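Long-range contacts in 11S globulin (Wrightia tinctoria, PDB 5WXU), which probably serves as a seed storage protein, a hexameric nutrient reservoir of the cupin family that also binds the plant hormone auxin: residues N98-L103 with V182-S187; I160-G165 with V293-N298; N188-L193 with R327-S332; N349-S354 with K409-A414. All blocks are in the same frame, centred on the assembly; numbering follows the deposited sequence. Where two conformers were deposited one is given.

Contacts 1 and 2 share the antiparallel sheet of the cupin region 49-208: strand 102-108 pairs with 178-185 in contact 1 and neighbours 158-162, which contact 2 joins to strand 296-298. Their centres lie about 11 Å apart. Contact 3, about 8 Å from contact 1 between centres, carries the loop after strand 178-185 to the end of helix 325-329, tying the first cupin region to the second. Contact 4, in the region 297-446, is linked to contact 3 by Ser-332. Along the chain, contact 2 interleaves with contacts 1 and 3, contact 3 opens after contact 1 closes, and contact 4 comes last. Together they run from one barrel into the other of a bicupin subunit.

Contact 1 of 4, residues N98-L103 with V182-S187; sequences NNAPML and VIHDLS. With PO4 (phosphate ion), chain N.
With CG between its backbone N and carbonyl carbon (chi1 67°), Met-102 sends its sulfur obliquely past the His-184 ring and close to Val-182 CG1, while the ring's own CG stands anti to the carbonyl carbon (chi1 -76°). The strand pairing of the two residues sets Met-102 CB over one face of the His-184 ring, 4.1 Å from its centroid, in a CH-pi contact. At the ring edge, His-184 NE2 donates to Asn-98 OD1 over 3.1 Å. The donor stands above the carbonyl plane of the amide, not on a lone pair, and the amide and ring planes are 77° apart. These groups crown an antiparallel strand pair of the N-terminal cupin barrel: Leu-103 and Ile-183 exchange two backbone bonds, and Met-102 faces His-184 as a non-hydrogen-bonded pair. Were His-184 replaced by an alanine, Asn-98 OD1 would probably lose this donor and a gap open beneath Met-102. A phosphate, probably from the crystallisation liquor, accepts from Asn-98 ND2 and is also held by His-85, His-168, Ser-96 and Arg-199. Asn-98 ND2 also binds Arg-198 O. One residue further along, Asp-185 N donates to Pro-101 O at 2.9 Å, and Ala-100 CB packs 4.1 Å from Leu-186 CD2.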
loop_
_atom_site.group_PDB
_atom_site.type_symbol
_atom_site.label_atom_id
_atom_site.label_comp_id
_atom_site.label_asym_id
_atom_site.label_seq_id
_atom_site.Cartn_x
_atom_site.Cartn_y
_atom_site.Cartn_z
ATOM N N ASN B 98 17.021 -6.726 -21.409
ATOM C CA ASN B 98 16.521 -5.578 -22.092
ATOM C C ASN B 98 16.321 -4.440 -21.117
ATOM O O ASN B 98 16.247 -4.651 -19.908
ATOM C CB ASN B 98 15.208 -5.888 -22.760
ATOM C CG ASN B 98 15.288 -7.096 -23.634
ATOM O OD1 ASN B 98 14.633 -8.103 -23.396
ATOM N ND2 ASN B 98 16.066 -6.995 -24.727
ATOM N N ASN B 99 16.178 -3.268 -21.686
ATOM C CA ASN B 99 15.814 -2.075 -20.889
ATOM C C ASN B 99 14.331 -1.847 -20.630
ATOM O O ASN B 99 13.937 -0.882 -19.955
ATOM C CB ASN B 99 16.406 -0.821 -21.522
ATOM C CG ASN B 99 15.860 -0.519 -22.878
ATOM O OD1 ASN B 99 15.810 -1.429 -23.703
ATOM N ND2 ASN B 99 15.523 0.739 -23.167
ATOM N N ALA B 100 13.497 -2.704 -21.180
ATOM C CA ALA B 100 12.038 -2.536 -21.096
ATOM C C ALA B 100 11.517 -3.861 -20.709
ATOM O O ALA B 100 12.026 -4.895 -21.141
ATOM C CB ALA B 100 11.420 -2.135 -22.435
ATOM N N PRO B 101 10.462 -3.890 -19.896
ATOM C CA PRO B 101 9.691 -5.117 -19.608
ATOM C C PRO B 101 8.924 -5.594 -20.861
ATOM O O PRO B 101 8.807 -4.836 -21.851
ATOM C CB PRO B 101 8.775 -4.697 -18.501
ATOM C CG PRO B 101 8.518 -3.234 -18.799
ATOM C CD PRO B 101 9.779 -2.678 -19.388
ATOM N N MET B 102 8.491 -6.839 -20.828
ATOM C CA MET B 102 7.859 -7.453 -21.989
ATOM C C MET B 102 6.858 -8.474 -21.575
ATOM O O MET B 102 6.985 -9.052 -20.508
ATOM C CB MET B 102 8.940 -8.105 -22.852
ATOM C CG MET B 102 9.571 -9.284 -22.151
ATOM S SD MET B 102 11.193 -9.653 -22.811
ATOM C CE MET B 102 12.003 -10.346 -21.459
ATOM N N LEU B 103 5.857 -8.732 -22.409
ATOM C CA LEU B 103 5.127 -9.939 -22.426
ATOM C C LEU B 103 5.552 -10.772 -23.676
ATOM O O LEU B 103 5.758 -10.201 -24.800
ATOM C CB LEU B 103 3.674 -9.652 -22.509
ATOM C CG LEU B 103 3.067 -8.838 -21.378
ATOM C CD1 LEU B 103 1.583 -8.959 -21.471
ATOM C CD2 LEU B 103 3.507 -9.339 -20.014
ATOM N N VAL B 182 7.017 -11.144 -28.922
ATOM C CA VAL B 182 7.547 -10.345 -27.779
ATOM C C VAL B 182 7.113 -8.902 -27.994
ATOM O O VAL B 182 7.449 -8.249 -29.015
ATOM C CB VAL B 182 9.045 -10.389 -27.671
ATOM C CG1 VAL B 182 9.479 -9.683 -26.395
ATOM C CG2 VAL B 182 9.595 -11.824 -27.694
ATOM N N ILE B 183 6.374 -8.391 -27.013
ATOM C CA ILE B 183 5.960 -7.011 -26.974
ATOM C C ILE B 183 6.753 -6.387 -25.835
ATOM O O ILE B 183 6.580 -6.718 -24.643
ATOM C CB ILE B 183 4.481 -6.832 -26.741
ATOM C CG1 ILE B 183 3.629 -7.584 -27.743
ATOM C CG2 ILE B 183 4.110 -5.351 -26.815
ATOM C CD1 ILE B 183 3.984 -7.377 -29.204
ATOM N N HIS B 184 7.642 -5.488 -26.206
ATOM C CA HIS B 184 8.427 -4.697 -25.230
ATOM C C HIS B 184 7.770 -3.377 -24.966
ATOM O O HIS B 184 7.418 -2.685 -25.929
ATOM C CB HIS B 184 9.849 -4.446 -25.695
ATOM C CG HIS B 184 10.763 -5.607 -25.569
ATOM N ND1 HIS B 184 11.045 -6.412 -26.652
ATOM C CD2 HIS B 184 11.548 -6.062 -24.546
ATOM C CE1 HIS B 184 11.885 -7.361 -26.296
ATOM N NE2 HIS B 184 12.205 -7.181 -25.023
ATOM N N ASP B 185 7.576 -3.027 -23.689
ATOM C CA ASP B 185 6.899 -1.768 -23.318
ATOM C C ASP B 185 7.945 -0.706 -23.075
ATOM O O ASP B 185 8.492 -0.559 -21.951
ATOM C CB ASP B 185 6.030 -2.046 -22.083
ATOM C CG ASP B 185 5.276 -0.861 -21.640
ATOM O OD1 ASP B 185 5.297 0.170 -22.361
ATOM O OD2 ASP B 185 4.743 -0.945 -20.478
ATOM N N LEU B 186 8.298 0.025 -24.119
ATOM C CA LEU B 186 9.362 1.006 -23.994
ATOM C C LEU B 186 9.054 2.179 -23.080
ATOM O O LEU B 186 9.948 2.707 -22.465
ATOM C CB LEU B 186 9.686 1.609 -25.372
ATOM C CG LEU B 186 10.129 0.564 -26.409
ATOM C CD1 LEU B 186 10.375 1.300 -27.733
ATOM C CD2 LEU B 186 11.338 -0.236 -26.025
ATOM N N SER B 187 7.815 2.621 -23.005
ATOM C CA SER B 187 7.472 3.785 -22.237
ATOM C C SER B 187 7.311 3.486 -20.766
ATOM O O SER B 187 6.958 4.382 -20.008
ATOM C CB SER B 187 6.207 4.511 -22.756
ATOM O OG SER B 187 5.001 3.866 -22.358
HETATM P P PO4 N . 14.913 -10.218 -26.491
HETATM O O1 PO4 N . 16.392 -9.675 -26.152
HETATM O O2 PO4 N . 14.345 -11.452 -25.809
HETATM O O3 PO4 N . 13.918 -9.232 -25.868
HETATM O O4 PO4 N . 14.473 -10.108 -27.952
#

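Contact 2 of 4, residues I160-G165 with V293-N298; sequences IALPAG and VRIKEN
Ile-160 and Lys-296 form an antiparallel non-hydrogen-bonded pair with their CA atoms 4.2 Å apart, and next to it Ala-161 N donates to Ile-295 O over 2.8 Å with an N-H...O angle of 158°. The pairing adds the short strand 296-298 to the antiparallel sheet of the N-terminal cupin barrel, beside strand 158-162, as the outermost strand within this chain, although 296-298 comes from much later in the sequence. The carbonyl of Ile-295 is used twice, because Ile-160 CA also approaches its O at 3.3 Å in a CA-H...O contact.

Ile-160 and Lys-296 lie alongside each other on the face they share, with Ile-160 CG1 resting 3.9 Å from Lys-296 CB. The lysine chain then leads away from the strand and bends at chi4 (65°), and its NZ forms a salt bridge with Asp-158. The side chain of Ile-295 lies toward Ile-160 and Leu-162, but it was modelled in two conformers and the placement of its branches is doubtful, so their exact contacts carry little weight. Ala-161 touches Ile-325, Leu-326 and Leu-329, and helix 325-329 thus covers this part of the pairing. Ala-161 O is buried here with no polar partner in the model. On the same residue the methyl group follows the N-H toward the partner strand, bringing Ala-161 CB to 3.8 Å from Ile-295 O.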
loop_
_atom_site.group_PDB
_atom_site.type_symbol
_atom_site.label_atom_id
_atom_site.label_comp_id
_atom_site.label_asym_id
_atom_site.label_seq_id
_atom_site.Cartn_x
_atom_site.Cartn_y
_atom_site.Cartn_z
ATOM N N ILE B 160 4.109 -14.843 -21.024
ATOM C CA ILE B 160 5.191 -14.796 -20.039
ATOM C C ILE B 160 5.534 -13.325 -19.810
ATOM O O ILE B 160 5.649 -12.567 -20.751
ATOM C CB ILE B 160 6.480 -15.474 -20.599
ATOM C CG1 ILE B 160 6.233 -16.922 -21.048
ATOM C CG2 ILE B 160 7.650 -15.459 -19.639
ATOM C CD1 ILE B 160 6.996 -17.305 -22.311
ATOM N N ALA B 161 5.736 -12.934 -18.568
ATOM C CA ALA B 161 5.962 -11.577 -18.205
ATOM C C ALA B 161 7.292 -11.429 -17.599
ATOM O O ALA B 161 7.566 -12.068 -16.546
ATOM C CB ALA B 161 4.882 -11.117 -17.186
ATOM N N LEU B 162 8.128 -10.557 -18.157
ATOM C CA LEU B 162 9.484 -10.351 -17.590
ATOM C C LEU B 162 9.843 -8.898 -17.391
ATOM O O LEU B 162 9.617 -8.071 -18.267
ATOM C CB LEU B 162 10.512 -10.947 -18.552
ATOM C CG LEU B 162 10.477 -12.481 -18.717
ATOM C CD1 LEU B 162 11.406 -13.044 -19.777
ATOM C CD2 LEU B 162 10.782 -13.152 -17.416
ATOM N N PRO B 163 10.455 -8.543 -16.251
ATOM C CA PRO B 163 10.923 -7.197 -16.051
ATOM C C PRO B 163 12.107 -6.829 -16.929
ATOM O O PRO B 163 12.931 -7.692 -17.365
ATOM C CB PRO B 163 11.343 -7.176 -14.564
ATOM C CG PRO B 163 10.651 -8.361 -13.989
ATOM C CD PRO B 163 10.632 -9.362 -15.044
ATOM N N ALA B 164 12.304 -5.520 -17.009
ATOM C CA ALA B 164 13.540 -4.951 -17.533
ATOM C C ALA B 164 14.712 -5.382 -16.694
ATOM O O ALA B 164 14.614 -5.505 -15.458
ATOM C CB ALA B 164 13.507 -3.418 -17.601
ATOM N N GLY B 165 15.849 -5.626 -17.365
ATOM C CA GLY B 165 17.091 -5.878 -16.683
ATOM C C GLY B 165 17.380 -7.307 -16.366
ATOM O O GLY B 165 18.477 -7.608 -15.885
ATOM N N VAL B 293 8.474 -16.336 -7.854
ATOM C CA VAL B 293 7.376 -15.451 -8.458
ATOM C C VAL B 293 6.944 -16.154 -9.747
ATOM O O VAL B 293 7.820 -16.613 -10.540
ATOM C CB VAL B 293 7.874 -13.993 -8.647
ATOM C CG1 VAL B 293 9.179 -13.937 -9.441
ATOM C CG2 VAL B 293 6.896 -13.066 -9.388
ATOM N N ARG B 294 5.616 -16.255 -9.953
ATOM C CA ARG B 294 5.061 -16.868 -11.160
ATOM C C ARG B 294 5.282 -15.876 -12.301
ATOM O O ARG B 294 5.034 -14.657 -12.161
ATOM C CB ARG B 294 3.558 -17.270 -10.979
ATOM C CG ARG B 294 2.719 -17.815 -12.165
ATOM C CD ARG B 294 1.262 -18.236 -11.718
ATOM N NE ARG B 294 0.230 -17.615 -12.554
ATOM C CZ ARG B 294 -0.926 -17.127 -12.114
ATOM N NH1 ARG B 294 -1.316 -17.188 -10.862
ATOM N NH2 ARG B 294 -1.730 -16.555 -12.982
ATOM N N ILE B 295 5.717 -16.398 -13.447
ATOM C CA ILE B 295 6.094 -15.575 -14.602
ATOM C C ILE B 295 5.093 -15.691 -15.776
ATOM O O ILE B 295 5.060 -14.847 -16.699
ATOM C CB ILE B 295 7.492 -16.013 -15.059
ATOM C CG1 ILE B 295 8.578 -15.523 -14.104
ATOM C CG2 ILE B 295 7.825 -15.567 -16.446
ATOM C CD1 ILE B 295 8.494 -14.079 -13.743
ATOM N N LYS B 296 4.285 -16.724 -15.746
ATOM C CA LYS B 296 3.434 -16.970 -16.901
ATOM C C LYS B 296 2.108 -17.573 -16.562
ATOM O O LYS B 296 1.933 -18.127 -15.482
ATOM C CB LYS B 296 4.164 -17.930 -17.853
ATOM C CG LYS B 296 4.347 -19.309 -17.330
ATOM C CD LYS B 296 5.303 -20.021 -18.270
ATOM C CE LYS B 296 5.398 -21.487 -18.012
ATOM N NZ LYS B 296 4.127 -22.211 -18.262
ATOM N N GLU B 297 1.208 -17.515 -17.544
ATOM C CA GLU B 297 -0.054 -18.212 -17.489
ATOM C C GLU B 297 -0.451 -18.576 -18.914
ATOM O O GLU B 297 -0.197 -17.827 -19.843
ATOM C CB GLU B 297 -1.063 -17.255 -16.897
ATOM C CG GLU B 297 -2.442 -17.837 -16.624
ATOM C CD GLU B 297 -3.202 -17.126 -15.529
ATOM O OE1 GLU B 297 -2.579 -16.771 -14.497
ATOM O OE2 GLU B 297 -4.419 -16.881 -15.662
ATOM N N ASN B 298 -1.106 -19.703 -19.036
ATOM C CA ASN B 298 -1.611 -20.180 -20.329
ATOM C C ASN B 298 -3.043 -19.728 -20.546
ATOM O O ASN B 298 -3.908 -19.869 -19.676
ATOM C CB ASN B 298 -1.463 -21.711 -20.424
ATOM C CG ASN B 298 -1.634 -22.194 -21.818
ATOM O OD1 ASN B 298 -2.752 -22.257 -22.315
ATOM N ND2 ASN B 298 -0.530 -22.556 -22.460
#

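Contact 3 of 4, residues N188-L193 with R327-S332; sequences NRENQL and RKLQLS
The guanidinium of Arg-189 stacks on the side-chain amide of Gln-330, with Gln-330 NE2 3.3 Å above the guanidinium plane, over its centre, and the two planes 19° apart. At the edge of the same guanidinium, Arg-189 NH2 donates to Lys-328 O at 2.9 Å, close to the guanidinium plane, and water 1 accepts from NE. That water also donates to Asn-188 OD1 and Lys-328 O, so the carbonyl of Lys-328 takes two bonds.

Asn-188 has its CG anti to the backbone N (chi1 -159°), from where ND2 reaches Leu-329 O at 2.7 Å. Its OD1 accepts from Glu-190 N on a lone pair, closing an Asx turn within the type I turn 188-191, and Asp-185 OD2 takes another bond from ND2. The loop thereby donates to the carbonyls of Lys-328 and Leu-329 at the end of helix 325-329, where Gln-330 leaves helical angles with positive phi. Glu-190 OE1 accepts from Ala-164 N. With Glu-190 OE2 4.0 Å from Lys-328 NZ, beyond a salt bridge, the attraction between these charges is probably modest; the two cupin regions are joined here by directed bonds to helix-end carbonyls, a guanidinium-amide stack and bridging water.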
loop_
_atom_site.group_PDB
_atom_site.type_symbol
_atom_site.label_atom_id
_atom_site.label_comp_id
_atom_site.label_asym_id
_atom_site.label_seq_id
_atom_site.Cartn_x
_atom_site.Cartn_y
_atom_site.Cartn_z
ATOM N N ASN B 188 7.514 2.249 -20.384
ATOM C CA ASN B 188 7.358 1.795 -18.979
ATOM C C ASN B 188 8.289 2.532 -18.042
ATOM O O ASN B 188 9.376 2.863 -18.391
ATOM C CB ASN B 188 7.635 0.275 -18.928
ATOM C CG ASN B 188 7.034 -0.385 -17.697
ATOM O OD1 ASN B 188 7.650 -0.368 -16.583
ATOM N ND2 ASN B 188 5.890 -1.053 -17.893
ATOM N N ARG B 189 7.823 2.776 -16.779
ATOM C CA ARG B 189 8.697 3.374 -15.801
ATOM C C ARG B 189 10.014 2.615 -15.602
ATOM O O ARG B 189 10.993 3.250 -15.173
ATOM C CB ARG B 189 7.960 3.531 -14.478
ATOM C CG ARG B 189 7.509 2.246 -13.848
ATOM C CD ARG B 189 6.547 2.377 -12.683
ATOM N NE ARG B 189 6.114 1.066 -12.242
ATOM C CZ ARG B 189 5.395 0.823 -11.130
ATOM N NH1 ARG B 189 4.964 1.832 -10.360
ATOM N NH2 ARG B 189 5.083 -0.435 -10.799
ATOM N N GLU B 190 10.037 1.309 -15.863
ATOM C CA GLU B 190 11.265 0.540 -15.671
ATOM C C GLU B 190 12.376 0.957 -16.672
ATOM O O GLU B 190 13.527 0.665 -16.399
ATOM C CB GLU B 190 11.023 -0.962 -15.802
ATOM C CG GLU B 190 10.204 -1.582 -14.654
ATOM C CD GLU B 190 10.073 -3.097 -14.716
ATOM O OE1 GLU B 190 10.443 -3.739 -15.728
ATOM O OE2 GLU B 190 9.604 -3.668 -13.700
ATOM N N ASN B 191 12.039 1.661 -17.754
ATOM C CA ASN B 191 13.040 2.075 -18.719
ATOM C C ASN B 191 13.430 3.502 -18.481
ATOM O O ASN B 191 12.677 4.419 -18.856
ATOM C CB ASN B 191 12.483 1.920 -20.109
ATOM C CG ASN B 191 13.386 2.475 -21.175
ATOM O OD1 ASN B 191 14.620 2.646 -20.974
ATOM N ND2 ASN B 191 12.758 2.826 -22.310
ATOM N N GLN B 192 14.588 3.726 -17.880
ATOM C CA GLN B 192 15.049 5.081 -17.609
ATOM C C GLN B 192 15.993 5.635 -18.662
ATOM O O GLN B 192 16.622 6.687 -18.445
ATOM C CB GLN B 192 15.735 5.199 -16.233
ATOM C CG GLN B 192 14.859 4.828 -15.062
ATOM C CD GLN B 192 15.430 5.213 -13.705
ATOM O OE1 GLN B 192 16.277 6.110 -13.596
ATOM N NE2 GLN B 192 14.884 4.621 -12.655
ATOM N N LEU B 193 16.172 4.888 -19.737
ATOM C CA LEU B 193 17.145 5.275 -20.765
ATOM C C LEU B 193 16.471 6.269 -21.731
ATOM O O LEU B 193 16.511 7.444 -21.473
ATOM C CB LEU B 193 17.778 4.097 -21.444
ATOM C CG LEU B 193 18.685 3.270 -20.542
ATOM C CD1 LEU B 193 18.921 1.883 -21.094
ATOM C CD2 LEU B 193 20.038 3.991 -20.376
ATOM N N ARG B 327 1.243 -6.519 -11.787
ATOM C CA ARG B 327 1.029 -5.273 -11.076
ATOM C C ARG B 327 2.260 -4.392 -11.110
ATOM O O ARG B 327 2.160 -3.218 -11.386
ATOM C CB ARG B 327 0.671 -5.589 -9.620
ATOM C CG ARG B 327 0.429 -4.402 -8.727
ATOM C CD ARG B 327 -0.912 -3.856 -8.970
ATOM N NE ARG B 327 -1.297 -2.849 -7.994
ATOM C CZ ARG B 327 -2.298 -1.997 -8.188
ATOM N NH1 ARG B 327 -3.004 -2.035 -9.315
ATOM N NH2 ARG B 327 -2.585 -1.088 -7.270
ATOM N N LYS B 328 3.448 -4.969 -10.937
ATOM C CA LYS B 328 4.748 -4.244 -10.972
ATOM C C LYS B 328 5.029 -3.768 -12.404
ATOM O O LYS B 328 5.488 -2.637 -12.629
ATOM C CB LYS B 328 5.845 -5.242 -10.569
ATOM C CG LYS B 328 7.334 -4.876 -10.762
ATOM C CD LYS B 328 8.222 -6.093 -10.423
ATOM C CE LYS B 328 9.692 -5.938 -10.841
ATOM N NZ LYS B 328 10.456 -4.974 -9.987
ATOM N N LEU B 329 4.682 -4.617 -13.353
ATOM C CA LEU B 329 4.987 -4.352 -14.768
ATOM C C LEU B 329 4.033 -3.395 -15.462
ATOM O O LEU B 329 4.367 -2.862 -16.530
ATOM C CB LEU B 329 5.134 -5.670 -15.521
ATOM C CG LEU B 329 6.230 -6.630 -15.065
ATOM C CD1 LEU B 329 6.248 -7.757 -16.089
ATOM C CD2 LEU B 329 7.573 -5.903 -14.967
ATOM N N GLN B 330 2.838 -3.220 -14.909
ATOM C CA GLN B 330 1.783 -2.348 -15.464
ATOM C C GLN B 330 1.444 -2.797 -16.899
ATOM O O GLN B 330 1.319 -1.988 -17.791
ATOM C CB GLN B 330 2.230 -0.885 -15.455
ATOM C CG GLN B 330 2.747 -0.527 -14.054
ATOM C CD GLN B 330 2.722 0.951 -13.802
ATOM O OE1 GLN B 330 2.967 1.726 -14.696
ATOM N NE2 GLN B 330 2.450 1.344 -12.554
ATOM N N LEU B 331 1.244 -4.095 -17.049
ATOM C CA LEU B 331 0.799 -4.699 -18.318
ATOM C C LEU B 331 -0.306 -5.715 -18.047
ATOM O O LEU B 331 -0.432 -6.249 -16.899
ATOM C CB LEU B 331 1.999 -5.379 -18.979
ATOM C CG LEU B 331 3.123 -4.464 -19.471
ATOM C CD1 LEU B 331 4.342 -5.327 -19.761
ATOM C CD2 LEU B 331 2.721 -3.745 -20.756
ATOM N N SER B 332 -1.095 -5.979 -19.108
ATOM C CA SER B 332 -2.190 -6.933 -19.071
ATOM C C SER B 332 -2.191 -7.636 -20.429
ATOM O O SER B 332 -1.649 -7.095 -21.392
ATOM C CB SER B 332 -3.558 -6.206 -18.983
ATOM O OG SER B 332 -3.754 -5.352 -17.891
HETATM O O HOH W 1 6.584 -0.906 -14.251
HETATM O O HOH W 2 5.110 2.611 -16.333
HETATM O O HOH W 3 4.756 1.425 -16.441
#

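Contact 4 of 4, residues N349-S354 with K409-A414; sequences NNNAHS and KTNDRA. With PO4 (phosphate ion), chain O.
The amide of Asn-351 is turned 58° from that of Asn-411, and each donates to a backbone carbonyl across the contact. Asn-351 ND2 reaches Arg-413 O at 3.2 Å, the acceptor near its amide plane, and its OD1 accepts from Lys-415 N, while Asn-411 ND2 gives a 2.8 Å bond to Asn-351 O in the carbonyl plane. The His-353 ring meets Thr-410 OG1 only obliquely. These loops lie at one end of the C-terminal cupin barrel, next to the antiparallel pair of Ser-354 with Lys-409. Thr-410, the centre of an inverse gamma turn, is held to His-353 by two bonds: its N donates to His-353 O, and its OG1 accepts from His-353 N at 2.9 Å. That hydroxyl is also bonded to Gln-192 of a neighbouring subunit, whose backbone O meets His-353 NE2.

Lys-409 is extended beyond CG, which carries NZ past Ser-354 CB to Asn-349 OD1. If a methionine stood at Lys-409, Asn-349 OD1 would probably keep its bond to Tyr-394 but lack the ammonium donor. Ala-352 CB packs 4.0 Å from Ala-414 CB. Arg-413 NE bonds Ser-320 OG, and Arg-413 NH1 gives a weak bond, 3.4 Å, to O1 of a phosphate probably from the crystallisation liquor.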
loop_
_atom_site.group_PDB
_atom_site.type_symbol
_atom_site.label_atom_id
_atom_site.label_comp_id
_atom_site.label_asym_id
_atom_site.label_seq_id
_atom_site.Cartn_x
_atom_site.Cartn_y
_atom_site.Cartn_z
ATOM N N ASN B 349 -10.769 1.300 -25.139
ATOM C CA ASN B 349 -9.892 1.060 -23.982
ATOM C C ASN B 349 -9.813 2.357 -23.199
ATOM O O ASN B 349 -9.399 3.421 -23.717
ATOM C CB ASN B 349 -8.519 0.678 -24.471
ATOM C CG ASN B 349 -8.489 -0.642 -25.219
ATOM O OD1 ASN B 349 -9.028 -1.638 -24.762
ATOM N ND2 ASN B 349 -7.833 -0.653 -26.356
ATOM N N ASN B 350 -10.168 2.303 -21.933
ATOM C CA ASN B 350 -10.230 3.539 -21.213
ATOM C C ASN B 350 -8.883 3.913 -20.539
ATOM O O ASN B 350 -8.650 5.069 -20.374
ATOM C CB ASN B 350 -11.464 3.583 -20.313
ATOM C CG ASN B 350 -11.588 2.364 -19.451
ATOM O OD1 ASN B 350 -12.599 1.633 -19.483
ATOM N ND2 ASN B 350 -10.533 2.109 -18.678
ATOM N N ASN B 351 -7.985 2.957 -20.305
ATOM C CA ASN B 351 -6.766 3.236 -19.560
ATOM C C ASN B 351 -5.512 2.628 -20.147
ATOM O O ASN B 351 -4.599 2.297 -19.397
ATOM C CB ASN B 351 -6.960 2.761 -18.095
ATOM C CG ASN B 351 -7.241 1.278 -17.957
ATOM O OD1 ASN B 351 -7.347 0.565 -18.950
ATOM N ND2 ASN B 351 -7.312 0.780 -16.715
ATOM N N ALA B 352 -5.487 2.408 -21.465
ATOM C CA ALA B 352 -4.442 1.614 -22.066
ATOM C C ALA B 352 -4.492 1.701 -23.560
ATOM O O ALA B 352 -5.555 1.903 -24.109
ATOM C CB ALA B 352 -4.494 0.155 -21.623
ATOM N N HIS B 353 -3.345 1.489 -24.181
ATOM C CA HIS B 353 -3.273 1.089 -25.604
ATOM C C HIS B 353 -3.376 -0.414 -25.746
ATOM O O HIS B 353 -2.998 -1.200 -24.834
ATOM C CB HIS B 353 -2.015 1.530 -26.244
ATOM C CG HIS B 353 -1.706 2.938 -26.042
ATOM N ND1 HIS B 353 -2.596 3.943 -26.336
ATOM C CD2 HIS B 353 -0.586 3.525 -25.565
ATOM C CE1 HIS B 353 -2.018 5.096 -26.072
ATOM N NE2 HIS B 353 -0.806 4.869 -25.578
ATOM N N SER B 354 -3.932 -0.870 -26.890
ATOM C CA SER B 354 -3.992 -2.311 -27.150
ATOM C C SER B 354 -3.137 -2.640 -28.358
ATOM O O SER B 354 -3.154 -1.934 -29.370
ATOM C CB SER B 354 -5.431 -2.871 -27.307
ATOM O OG SER B 354 -6.087 -2.272 -28.401
ATOM N N LYS B 409 -1.931 -5.103 -23.341
ATOM C CA LYS B 409 -2.453 -3.753 -23.070
ATOM C C LYS B 409 -1.539 -3.068 -22.094
ATOM O O LYS B 409 -0.959 -3.729 -21.210
ATOM C CB LYS B 409 -3.879 -3.769 -22.539
ATOM C CG LYS B 409 -4.897 -4.270 -23.549
ATOM C CD LYS B 409 -6.311 -4.158 -23.055
ATOM C CE LYS B 409 -7.208 -4.863 -24.070
ATOM N NZ LYS B 409 -8.619 -4.409 -23.884
ATOM N N THR B 410 -1.371 -1.755 -22.273
ATOM C CA THR B 410 -0.331 -0.985 -21.541
ATOM C C THR B 410 -0.836 -0.443 -20.177
ATOM O O THR B 410 -0.549 0.711 -19.783
ATOM C CB THR B 410 0.220 0.173 -22.359
ATOM O OG1 THR B 410 -0.845 1.052 -22.764
ATOM C CG2 THR B 410 0.903 -0.252 -23.582
ATOM N N ASN B 411 -1.490 -1.315 -19.461
ATOM C CA ASN B 411 -1.758 -0.991 -18.079
ATOM C C ASN B 411 -2.069 -2.301 -17.347
ATOM O O ASN B 411 -2.546 -3.285 -17.869
ATOM C CB ASN B 411 -2.888 0.067 -17.961
ATOM C CG ASN B 411 -2.601 1.130 -16.870
ATOM O OD1 ASN B 411 -1.648 0.983 -16.044
ATOM N ND2 ASN B 411 -3.395 2.215 -16.879
ATOM N N ASP B 412 -1.768 -2.298 -16.083
ATOM C CA ASP B 412 -2.311 -3.466 -15.460
ATOM C C ASP B 412 -3.772 -3.009 -15.185
ATOM O O ASP B 412 -4.215 -1.780 -15.294
ATOM C CB ASP B 412 -1.510 -4.172 -14.347
ATOM C CG ASP B 412 -1.518 -3.424 -13.108
ATOM O OD1 ASP B 412 -1.201 -2.230 -13.273
ATOM O OD2 ASP B 412 -1.852 -4.013 -12.035
ATOM N N ARG B 413 -4.505 -4.033 -15.048
ATOM C CA ARG B 413 -5.937 -3.928 -14.933
ATOM C C ARG B 413 -6.568 -3.072 -16.011
ATOM O O ARG B 413 -7.448 -2.244 -15.750
ATOM C CB ARG B 413 -6.360 -3.484 -13.520
ATOM C CG ARG B 413 -5.841 -4.493 -12.459
ATOM C CD ARG B 413 -6.128 -4.015 -11.055
ATOM N NE ARG B 413 -5.312 -4.762 -10.138
ATOM C CZ ARG B 413 -5.248 -4.529 -8.836
ATOM N NH1 ARG B 413 -6.014 -3.596 -8.287
ATOM N NH2 ARG B 413 -4.434 -5.271 -8.093
ATOM N N ALA B 414 -6.105 -3.291 -17.244
ATOM C CA ALA B 414 -6.669 -2.624 -18.382
ATOM C C ALA B 414 -8.170 -2.980 -18.496
ATOM O O ALA B 414 -8.559 -4.098 -18.333
ATOM C CB ALA B 414 -5.933 -3.040 -19.609
HETATM P P PO4 O . -10.127 -2.728 -10.702
HETATM O O1 PO4 O . -8.959 -3.011 -9.777
HETATM O O2 PO4 O . -9.949 -3.194 -12.108
HETATM O O3 PO4 O . -11.226 -3.518 -9.981
HETATM O O4 PO4 O . -10.343 -1.218 -10.656
#